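Local coordinates for uncharacterized protein (Streptococcus mutans, PDB 3L9A) that is of unknown function, this chain being the C-terminal domain of a phage-associated protein whose CHAP-type peptidase family suggests a role in cleaving cell-wall peptidoglycan, at residues W43-A46 with D47-N50. Numbering follows the deposited sequence.
Sequences WVIA and DQEN. With NA (sodium ion), chain C.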
ATOM      1  N   TRP A  43     -13.197  14.399   5.091  1.00  5.21           N
ATOM      2  CA  TRP A  43     -13.399  15.707   4.503  1.00  5.30           C
ATOM      3  C   TRP A  43     -12.225  16.604   4.875  1.00  5.20           C
ATOM      4  O   TRP A  43     -12.029  16.937   6.038  1.00  5.87           O
ATOM      5  CB  TRP A  43     -14.720  16.251   5.029  1.00  5.75           C
ATOM      6  CG  TRP A  43     -15.174  17.577   4.489  1.00  5.77           C
ATOM      7  CD1 TRP A  43     -14.585  18.338   3.503  1.00  6.09           C
ATOM      8  CD2 TRP A  43     -16.350  18.283   4.897  1.00  5.88           C
ATOM      9  NE1 TRP A  43     -15.330  19.485   3.292  1.00  6.13           N
ATOM     10  CE2 TRP A  43     -16.413  19.472   4.136  1.00  6.22           C
ATOM     11  CE3 TRP A  43     -17.353  18.025   5.845  1.00  6.14           C
ATOM     12  CZ2 TRP A  43     -17.445  20.404   4.300  1.00  6.34           C
ATOM     13  CZ3 TRP A  43     -18.367  18.950   6.010  1.00  6.64           C
ATOM     14  CH2 TRP A  43     -18.406  20.123   5.242  1.00  7.13           C
ATOM     15  N   VAL A  44     -11.434  16.978   3.871  1.00  5.30           N
ATOM     16  CA  VAL A  44     -10.265  17.821   4.097  1.00  6.11           C
ATOM     17  C   VAL A  44     -10.615  19.293   3.984  1.00  6.50           C
ATOM     18  O   VAL A  44     -11.437  19.676   3.163  1.00  7.63           O
ATOM     19  CB  VAL A  44      -9.089  17.487   3.119  1.00  6.22           C
ATOM     20  CG1 VAL A  44      -8.528  16.108   3.418  1.00  8.12           C
ATOM     21  CG2 VAL A  44      -9.488  17.631   1.640  1.00  7.64           C
ATOM     22  N   ILE A  45      -9.974  20.117   4.800  1.00  6.26           N
ATOM     23  CA  ILE A  45     -10.029  21.560   4.584  1.00  7.04           C
ATOM     24  C   ILE A  45      -9.034  21.938   3.480  1.00  7.22           C
ATOM     25  O   ILE A  45      -8.139  21.149   3.132  1.00  6.49           O
ATOM     26  CB  ILE A  45      -9.776  22.374   5.882  1.00  7.36           C
ATOM     27  CG1 ILE A  45      -8.355  22.160   6.423  1.00  7.87           C
ATOM     28  CG2 ILE A  45     -10.848  22.063   6.929  1.00  8.66           C
ATOM     29  CD1 ILE A  45      -7.926  23.203   7.464  1.00  9.56           C
ATOM     30  N   ALA A  46      -9.167  23.145   2.939  1.00  7.52           N
ATOM     31  CA  ALA A  46      -8.329  23.535   1.800  1.00  8.00           C
ATOM     32  C   ALA A  46      -6.841  23.381   2.084  1.00  7.35           C
ATOM     33  O   ALA A  46      -6.086  22.891   1.233  1.00  7.39           O
ATOM     34  CB  ALA A  46      -8.648  24.962   1.346  1.00  9.02           C
ATOM     35  N   ASP A  47      -6.394  23.789   3.267  1.00  7.51           N
ATOM     36  CA  ASP A  47      -4.965  23.688   3.569  1.00  7.66           C
ATOM     37  C   ASP A  47      -4.488  22.237   3.579  1.00  6.95           C
ATOM     38  O   ASP A  47      -3.342  21.948   3.212  1.00  6.87           O
ATOM     39  CB  ASP A  47      -4.627  24.351   4.910  1.00  9.00           C
ATOM     40  CG  ASP A  47      -4.577  25.870   4.835  0.70 10.51           C
ATOM     41  OD1 ASP A  47      -4.328  26.428   3.749  0.70 12.68           O
ATOM     42  OD2 ASP A  47      -4.768  26.514   5.891  0.70 13.44           O
ATOM     43  N   GLN A  48      -5.349  21.328   4.030  1.00  6.48           N
ATOM     44  CA  GLN A  48      -5.022  19.903   3.995  1.00  6.37           C
ATOM     45  C   GLN A  48      -5.012  19.350   2.566  1.00  5.99           C
ATOM     46  O   GLN A  48      -4.121  18.588   2.198  1.00  6.38           O
ATOM     47  CB  GLN A  48      -5.998  19.112   4.851  1.00  6.35           C
ATOM     48  CG  GLN A  48      -5.846  19.338   6.350  1.00  6.18           C
ATOM     49  CD  GLN A  48      -6.913  18.592   7.130  1.00  6.32           C
ATOM     50  OE1 GLN A  48      -8.077  18.570   6.731  1.00  6.72           O
ATOM     51  NE2 GLN A  48      -6.519  17.965   8.231  1.00  7.04           N
ATOM     52  N   GLU A  49      -6.012  19.732   1.767  1.00  5.66           N
ATOM     53  CA  GLU A  49      -6.054  19.367   0.362  1.00  6.05           C
ATOM     54  C   GLU A  49      -4.744  19.769  -0.327  1.00  5.66           C
ATOM     55  O   GLU A  49      -4.139  18.983  -1.067  1.00  5.94           O
ATOM     56  CB  GLU A  49      -7.243  20.077  -0.292  1.00  5.80           C
ATOM     57  CG  GLU A  49      -7.418  19.754  -1.756  1.00  6.32           C
ATOM     58  CD  GLU A  49      -8.594  20.496  -2.379  1.00  6.94           C
ATOM     59  OE1 GLU A  49      -9.237  21.312  -1.689  1.00  8.84           O
ATOM     60  OE2 GLU A  49      -8.870  20.284  -3.574  1.00  7.30           O
ATOM     61  N   ASN A  50      -4.301  20.994  -0.062  1.00  5.46           N
ATOM     62  CA  ASN A  50      -3.072  21.492  -0.677  1.00  6.03           C
ATOM     63  C   ASN A  50      -1.830  20.775  -0.178  1.00  5.94           C
ATOM     64  O   ASN A  50      -0.936  20.460  -0.964  1.00  6.18           O
ATOM     65  CB  ASN A  50      -2.976  22.998  -0.515  1.00  7.30           C
ATOM     66  CG  ASN A  50      -4.038  23.700  -1.304  1.00  8.09           C
ATOM     67  OD1 ASN A  50      -4.482  23.193  -2.337  1.00  9.66           O
ATOM     68  ND2 ASN A  50      -4.465  24.859  -0.826  1.00  9.83           N
TER
HETATM   69 NA    NA C 240     -10.633  21.641  -5.044  1.00 28.71          NA
HETATM   70  O   HOH W   1     -10.464  17.996   8.082  1.00  6.97           O
HETATM   71  O   HOH W   2     -10.867  23.232  -2.913  0.50 18.34           O
HETATM   72  O   HOH W   3     -12.842  22.373  -4.941  1.00 36.90           O
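Gln48 OE1 is gripped from two directions at the start of helix 46-55, where the chain leaves strand 40-43 and turns into the helix. The arrangement is a worked example of one half of a capping box: the residue three beyond the N-cap reaches back to the N-cap backbone N, but the isoleucine there has no side-chain group to return the bond. The backbone N of Ile45, the N-cap residue, donates to OE1 over 3.1 Å, arriving in the plane of the amide on a lone pair, with an N-H...O angle of 162°. A water lies 2.8 Å from both Gln48 OE1 and Trp43 O and bridges them, though other acceptors nearby compete for its protons; it ties the end of the strand to the first turn. The carbonyl of Ile45 meanwhile accepts the first helical bond, Glu49 N to Ile45 O at 2.9 Å. Asn50 N to Ala46 O, also 2.9 Å, carries the pattern onward.

The torsions of Gln48 put its amide there. CG stands beside the backbone N (chi1 -70°) and the extended chain runs back past Ile45, whose CG1 lies 3.8 Å from Gln48 CG. At the other end of the amide, NE2 donates to Asn86 OD1 and to Glu76 OE1 of the second subunit; with OE1 accepting and NE2 donating, the bonds probably fix which way round the amide sits. On another side of the turn, Val44 CG2 packs against Glu49 CB at 3.8 Å, the valine branch lying across the glutamate chain nearly perpendicularly.

Glu49 then extends fully, its CG anti to the backbone N, toward a sodium ion. Tyr61 OH hydrogen-bonds OE2, which also coordinates the sodium at 2.7 Å, while a water bound to the same ion donates to Glu49 OE1 over 2.8 Å.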